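Local coordinates for protein cyclohexadienyl dehydratase (Synthetic construct, PDB 5JOS) that probably catalyses the dehydration of prephenate and L-arogenate in phenylalanine biosynthesis, using the fold of a periplasmic solute-binding protein, at residues 185-188 with 189-193; 166-169 with 170-173; 117-120 with 121-124. One frame throughout, in Å; residues are numbered along the deposited sequence.

Contact 1. Residues 185-188 with 189-193. With NA (sodium ion), chain B.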
loop_
_atom_site.group_PDB
_atom_site.type_symbol
_atom_site.label_atom_id
_atom_site.label_comp_id
_atom_site.label_asym_id
_atom_site.label_seq_id
_atom_site.Cartn_x
_atom_site.Cartn_y
_atom_site.Cartn_z
ATOM N N ALA A 185 10.667 0.528 -6.564
ATOM C CA ALA A 185 10.454 1.653 -7.489
ATOM C C ALA A 185 10.250 2.920 -6.762
ATOM O O ALA A 185 10.826 3.941 -7.138
ATOM C CB ALA A 185 9.265 1.452 -8.422
ATOM N N LEU A 186 9.389 2.889 -5.743
ATOM C CA LEU A 186 9.053 4.090 -5.056
ATOM C C LEU A 186 10.269 4.681 -4.326
ATOM O O LEU A 186 10.417 5.902 -4.193
ATOM C CB LEU A 186 7.961 3.870 -4.031
ATOM C CG LEU A 186 6.590 3.505 -4.628
ATOM C CD1 LEU A 186 5.652 3.189 -3.469
ATOM C CD2 LEU A 186 6.017 4.645 -5.404
ATOM N N TYR A 187 11.100 3.810 -3.816
ATOM C CA TYR A 187 12.241 4.202 -3.079
ATOM C C TYR A 187 13.364 4.780 -3.986
ATOM O O TYR A 187 13.942 5.806 -3.651
ATOM C CB TYR A 187 12.741 2.998 -2.360
ATOM C CG TYR A 187 13.994 3.208 -1.578
ATOM C CD1 TYR A 187 13.990 3.650 -0.251
ATOM C CD2 TYR A 187 15.207 2.930 -2.203
ATOM C CE1 TYR A 187 15.227 3.823 0.440
ATOM C CE2 TYR A 187 16.407 3.090 -1.552
ATOM C CZ TYR A 187 16.431 3.528 -0.259
ATOM O OH TYR A 187 17.703 3.623 0.229
ATOM N N TYR A 188 13.670 4.124 -5.064
ATOM C CA TYR A 188 14.564 4.703 -6.041
ATOM C C TYR A 188 14.094 6.013 -6.628
ATOM O O TYR A 188 14.902 6.933 -6.756
ATOM C CB TYR A 188 14.876 3.783 -7.174
ATOM C CG TYR A 188 15.560 2.503 -6.744
ATOM C CD1 TYR A 188 16.736 2.510 -6.007
ATOM C CD2 TYR A 188 15.057 1.248 -7.212
ATOM C CE1 TYR A 188 17.359 1.286 -5.635
ATOM C CE2 TYR A 188 15.663 0.045 -6.884
ATOM C CZ TYR A 188 16.805 0.066 -6.098
ATOM O OH TYR A 188 17.309 -1.155 -5.786
ATOM N N ALA A 189 12.803 6.154 -6.924
ATOM C CA ALA A 189 12.325 7.434 -7.369
ATOM C C ALA A 189 12.365 8.458 -6.305
ATOM O O ALA A 189 12.589 9.649 -6.567
ATOM C CB ALA A 189 10.929 7.301 -7.936
ATOM N N LYS A 190 12.088 8.116 -5.072
ATOM C CA LYS A 190 12.171 9.214 -4.153
ATOM C C LYS A 190 13.582 9.736 -3.943
ATOM O O LYS A 190 13.742 10.904 -3.716
ATOM C CB LYS A 190 11.461 8.981 -2.854
ATOM C CG LYS A 190 12.022 8.058 -1.847
ATOM C CD LYS A 190 11.139 8.158 -0.591
ATOM C CE LYS A 190 11.542 7.091 0.423
ATOM N NZ LYS A 190 11.198 7.645 1.774
ATOM N N LYS A 191 14.567 8.880 -4.132
ATOM C CA LYS A 191 15.945 9.176 -3.728
ATOM C C LYS A 191 16.823 9.530 -4.909
ATOM O O LYS A 191 18.028 9.667 -4.749
ATOM C CB LYS A 191 16.533 7.944 -2.957
ATOM C CG LYS A 191 15.923 7.903 -1.546
ATOM C CD LYS A 191 16.802 7.108 -0.556
ATOM C CE LYS A 191 16.628 7.667 0.843
ATOM N NZ LYS A 191 17.218 6.719 1.831
ATOM N N HIS A 192 16.211 9.684 -6.081
ATOM C CA HIS A 192 16.930 10.124 -7.243
ATOM C C HIS A 192 16.135 11.200 -8.008
ATOM O O HIS A 192 15.024 10.944 -8.446
ATOM C CB HIS A 192 17.210 8.941 -8.123
ATOM C CG HIS A 192 18.266 9.176 -9.146
ATOM N ND1 HIS A 192 18.214 10.202 -10.080
ATOM C CD2 HIS A 192 19.432 8.520 -9.383
ATOM C CE1 HIS A 192 19.289 10.149 -10.852
ATOM N NE2 HIS A 192 20.026 9.118 -10.465
ATOM N N PRO A 193 16.694 12.408 -8.192
ATOM C CA PRO A 193 15.954 13.459 -8.842
ATOM C C PRO A 193 15.630 13.207 -10.297
ATOM O O PRO A 193 14.838 13.922 -10.881
ATOM C CB PRO A 193 16.874 14.654 -8.724
ATOM C CG PRO A 193 18.265 14.051 -8.674
ATOM C CD PRO A 193 18.079 12.804 -7.903
HETATM NA NA NA B . 12.740 11.319 -8.121
HETATM O O HOH W 1 12.365 13.234 -9.528
HETATM O O HOH W 2 10.523 11.580 -7.451
#
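Two lysine chains meet the Tyr187 ring obliquely: the extended Lys191 passes with its CD 3.6 Å from Tyr187 CZ, and Lys190 brings CE to 4.3 Å from Tyr187 CD1. With CG anti to the backbone N (chi1 177°), Tyr187 carries its ring out from the helix and slightly toward its C-terminal end, where the lysine chains lie, and Lys191 NZ ends 3.5 Å from Tyr187 OH. The Tyr188 ring turns to another side and stacks on Phe167 of helix 166-171. At His192 the imidazole rests against Gln168 and Ala171 of that helix, while ND1 bonds to the amide of Gly194. Underneath runs the last turn of helix 182-190. Ala189 N gives a straight bond to Ala185 O (3.0 Å, 166° at the hydrogen). By Lys191, where the helix ends, the amide is shared between a weak bond to Tyr187 O and a poorly directed one to Tyr188 O. Ala189 O and His192 O, each 2.3 Å from the sodium ion, hold it together with Leu195 O and two waters. This shell of neutral oxygens suits a hard monovalent cation, and the partial negative charge at a helix C-terminus would probably favour it further.

Contact 2. Residues 166-169 with 170-173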
loop_
_atom_site.group_PDB
_atom_site.type_symbol
_atom_site.label_atom_id
_atom_site.label_comp_id
_atom_site.label_asym_id
_atom_site.label_seq_id
_atom_site.Cartn_x
_atom_site.Cartn_y
_atom_site.Cartn_z
ATOM N N ILE A 166 20.560 -1.287 -11.404
ATOM C CA ILE A 166 19.799 -1.133 -12.622
ATOM C C ILE A 166 19.137 0.187 -12.680
ATOM O O ILE A 166 18.984 0.732 -13.763
ATOM C CB ILE A 166 18.786 -2.279 -12.731
ATOM C CG1 ILE A 166 19.522 -3.630 -12.718
ATOM C CG2 ILE A 166 18.035 -2.203 -14.027
ATOM C CD1 ILE A 166 18.594 -4.830 -12.502
ATOM N N PHE A 167 18.758 0.737 -11.512
ATOM C CA PHE A 167 18.068 2.020 -11.510
ATOM C C PHE A 167 18.915 3.120 -12.162
ATOM O O PHE A 167 18.414 4.050 -12.776
ATOM C CB PHE A 167 17.634 2.417 -10.091
ATOM C CG PHE A 167 18.744 2.765 -9.186
ATOM C CD1 PHE A 167 19.155 4.050 -9.079
ATOM C CD2 PHE A 167 19.384 1.801 -8.447
ATOM C CE1 PHE A 167 20.225 4.432 -8.245
ATOM C CE2 PHE A 167 20.425 2.138 -7.620
ATOM C CZ PHE A 167 20.866 3.452 -7.506
ATOM N N GLN A 168 20.221 3.005 -11.964
ATOM C CA GLN A 168 21.166 3.955 -12.485
ATOM C C GLN A 168 21.363 3.819 -13.986
ATOM O O GLN A 168 21.677 4.807 -14.663
ATOM C CB GLN A 168 22.496 3.753 -11.758
ATOM C CG GLN A 168 23.468 4.820 -12.058
ATOM C CD GLN A 168 22.885 6.216 -11.832
ATOM O OE1 GLN A 168 22.371 6.517 -10.734
ATOM N NE2 GLN A 168 22.954 7.071 -12.881
ATOM N N GLU A 169 21.152 2.613 -14.525
ATOM C CA GLU A 169 21.087 2.461 -15.981
ATOM C C GLU A 169 19.937 3.261 -16.559
ATOM O O GLU A 169 20.055 3.774 -17.648
ATOM C CB GLU A 169 20.861 1.012 -16.377
ATOM C CG GLU A 169 21.977 0.074 -15.937
ATOM C CD GLU A 169 23.293 0.481 -16.495
ATOM O OE1 GLU A 169 23.404 0.550 -17.711
ATOM O OE2 GLU A 169 24.210 0.785 -15.715
ATOM N N VAL A 170 18.776 3.271 -15.887
ATOM C CA VAL A 170 17.659 4.079 -16.347
ATOM C C VAL A 170 18.025 5.569 -16.325
ATOM O O VAL A 170 17.852 6.255 -17.296
ATOM C CB VAL A 170 16.366 3.802 -15.544
ATOM C CG1 VAL A 170 15.259 4.751 -15.925
ATOM C CG2 VAL A 170 15.894 2.379 -15.837
ATOM N N ALA A 171 18.501 6.051 -15.186
ATOM C CA ALA A 171 18.823 7.441 -14.976
ATOM C C ALA A 171 19.815 7.923 -15.935
ATOM O O ALA A 171 19.718 9.067 -16.300
ATOM C CB ALA A 171 19.402 7.704 -13.589
ATOM N N SER A 172 20.817 7.110 -16.274
ATOM C CA SER A 172 21.903 7.606 -17.107
ATOM C C SER A 172 21.477 7.430 -18.548
ATOM O O SER A 172 22.213 7.777 -19.414
ATOM C CB SER A 172 23.170 6.761 -16.880
ATOM O OG SER A 172 22.815 5.403 -17.270
ATOM N N GLY A 173 20.332 6.835 -18.843
ATOM C CA GLY A 173 19.858 6.808 -20.243
ATOM C C GLY A 173 20.312 5.574 -20.999
ATOM O O GLY A 173 20.184 5.494 -22.244
#
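Ser172 turns OG into the space between its backbone N and carbonyl carbon (chi1 61°), which folds the hydroxyl back onto the preceding turn, and Gln168 bends at chi2 (52°) so that its amide runs forward over Ala171. Gln168 O is therefore gripped twice by the same residue. Ser172 OG donates to it at 2.9 Å, in the carbonyl plane and on a lone pair, while Ser172 N reaches Gln168 O at 2.9 Å from a position tilted out of that plane. With an alanine here, Gln168 O would probably lose its in-plane donor and be left to the backbone amide, holding the last turn less firmly. The amide nitrogen of Gln168 lies nearest to a methyl, NE2 being 3.7 Å from Ala171 CB. Nearer the backbone, Gln168 CB lies 4.2 Å above one face of the Phe167 ring, toward the rim. A straight bond from Ala171 N to Phe167 O (3.1 Å) carries the helix to its end. Glu169 directs its carboxylate elsewhere, to a salt bridge with Arg174. Gly173 then takes a positive phi of 92°, where a side chain would jam against the carbonyl of Ser172, and its N bonds to Val170 O at 3.0 Å. Val170 O also receives Arg116. This glycine-terminated end of helix 166-171 is a Schellman motif.

Contact 3. Residues 117-120 with 121-124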
loop_
_atom_site.group_PDB
_atom_site.type_symbol
_atom_site.label_atom_id
_atom_site.label_comp_id
_atom_site.label_asym_id
_atom_site.label_seq_id
_atom_site.Cartn_x
_atom_site.Cartn_y
_atom_site.Cartn_z
ATOM N N LYS A 117 12.532 10.789 -14.985
ATOM C CA LYS A 117 11.589 11.808 -14.610
ATOM C C LYS A 117 10.826 12.403 -15.833
ATOM O O LYS A 117 9.606 12.474 -15.853
ATOM C CB LYS A 117 12.330 12.899 -13.863
ATOM C CG LYS A 117 11.586 14.201 -13.802
ATOM C CD LYS A 117 10.795 14.262 -12.542
ATOM C CE LYS A 117 11.420 15.330 -11.693
ATOM N NZ LYS A 117 11.308 16.654 -12.389
ATOM N N GLU A 118 11.546 12.886 -16.808
ATOM C CA GLU A 118 10.904 13.424 -17.996
ATOM C C GLU A 118 10.098 12.406 -18.841
ATOM O O GLU A 118 9.394 12.798 -19.735
ATOM C CB GLU A 118 11.945 14.067 -18.900
ATOM C CG GLU A 118 12.862 13.063 -19.605
ATOM C CD GLU A 118 14.128 12.755 -18.849
ATOM O OE1 GLU A 118 14.128 12.847 -17.574
ATOM O OE2 GLU A 118 15.108 12.401 -19.557
ATOM N N ASP A 119 10.200 11.121 -18.581
ATOM C CA ASP A 119 9.427 10.142 -19.341
ATOM C C ASP A 119 8.212 9.744 -18.554
ATOM O O ASP A 119 7.589 8.746 -18.866
ATOM C CB ASP A 119 10.279 8.884 -19.533
ATOM C CG ASP A 119 11.296 9.012 -20.643
ATOM O OD1 ASP A 119 11.329 10.018 -21.291
ATOM O OD2 ASP A 119 12.050 8.074 -20.896
ATOM N N ALA A 120 7.947 10.403 -17.424
ATOM C CA ALA A 120 6.901 9.885 -16.499
ATOM C C ALA A 120 5.522 9.735 -17.164
ATOM O O ALA A 120 4.786 8.730 -16.981
ATOM C CB ALA A 120 6.765 10.803 -15.280
ATOM N N ASP A 121 5.187 10.803 -17.864
ATOM C CA ASP A 121 3.936 10.952 -18.637
ATOM C C ASP A 121 3.979 10.036 -19.857
ATOM O O ASP A 121 2.985 9.631 -20.384
ATOM C CB ASP A 121 3.853 12.395 -19.123
ATOM C CG ASP A 121 5.124 12.802 -19.932
ATOM O OD1 ASP A 121 6.305 12.310 -19.627
ATOM O OD2 ASP A 121 4.915 13.593 -20.902
ATOM N N LYS A 122 5.175 9.696 -20.290
ATOM C CA LYS A 122 5.330 8.944 -21.490
ATOM C C LYS A 122 5.144 7.463 -21.264
ATOM O O LYS A 122 4.821 6.780 -22.207
ATOM C CB LYS A 122 6.693 9.229 -22.060
ATOM C CG LYS A 122 7.160 8.168 -22.984
ATOM C CD LYS A 122 8.516 8.511 -23.556
ATOM C CE LYS A 122 8.756 7.555 -24.716
ATOM N NZ LYS A 122 10.093 7.698 -25.321
ATOM N N PHE A 123 5.357 6.945 -20.053
ATOM C CA PHE A 123 5.157 5.534 -19.832
ATOM C C PHE A 123 4.126 5.338 -18.735
ATOM O O PHE A 123 4.472 5.225 -17.544
ATOM C CB PHE A 123 6.469 4.870 -19.419
ATOM C CG PHE A 123 7.516 4.836 -20.503
ATOM C CD1 PHE A 123 7.331 4.079 -21.630
ATOM C CD2 PHE A 123 8.732 5.489 -20.338
ATOM C CE1 PHE A 123 8.319 4.001 -22.619
ATOM C CE2 PHE A 123 9.736 5.413 -21.288
ATOM C CZ PHE A 123 9.540 4.664 -22.439
ATOM N N LYS A 124 2.854 5.294 -19.101
ATOM C CA LYS A 124 1.834 5.173 -18.073
ATOM C C LYS A 124 0.894 4.013 -18.220
ATOM O O LYS A 124 0.037 3.794 -17.360
ATOM C CB LYS A 124 1.096 6.486 -17.837
ATOM C CG LYS A 124 0.880 7.391 -19.028
ATOM C CD LYS A 124 -0.221 8.397 -18.683
ATOM C CE LYS A 124 -0.522 9.388 -19.808
ATOM N NZ LYS A 124 0.417 10.556 -19.766
#
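Asp121 folds its carboxylate back against Glu118 and Ala120: OD1 comes 3.1 Å from Glu118 O, two acceptors facing each other without a bond. Lys122 follows, and its N donates to Asp119 O at 3.0 Å, from well above the carbonyl plane. Its extended chain runs alongside the Asp119 side chain, CD 3.9 Å from Asp119 OD1, yet the charges stay apart, with NZ 4.8 Å from that oxygen. Residues 119-122 form a type I beta turn that starts on the last residue of the short 3-10 segment 117-119, bending the chain by about a right angle on its way from strand 111-116 to helix 126-129. Next comes Phe123, whose N makes a second, weak bond to Asp119 O. One face of its ring carries Lys122 CG, 4.0 Å above the centre. At the edge, near the ring plane, Asp119 OD2 lies 3.5 Å from Phe123 CE2, with carboxylate and ring turned 76° apart; the slightly positive ring hydrogens would probably suit this oxygen, which also has a long, weak ion pair with Arg116. The ring packs on Val134 as well. Lys124 curls back, NZ donating to Asp121 O at 2.8 Å, in plane and on a lone pair, while its backbone N reaches Asp128 OD2 in helix 126-129.

Along the chain contact 3 comes first, then contact 2, then contact 1, and all three gather around one mixed five-stranded sheet. Strand 111-116 leads into contact 3, whereas strand 177-181 runs between helix 166-171 of contact 2 and helix 182-190 of contact 1. The centres of contacts 1 and 2 are about 12 Å apart, and helix 182-190 and the loop after it both touch helix 166-171, Tyr188 CE1 lying 3.5 Å from Phe167 CD2. Contact 3 sits about 14 Å from each of the others, centre to centre; it meets contact 1 where Lys117 CE approaches Pro193 O at 3.8 Å, but stays about 7 Å from contact 2 at the nearest atoms. Of the three, contact 1 alone supplies ligands to the sodium ion.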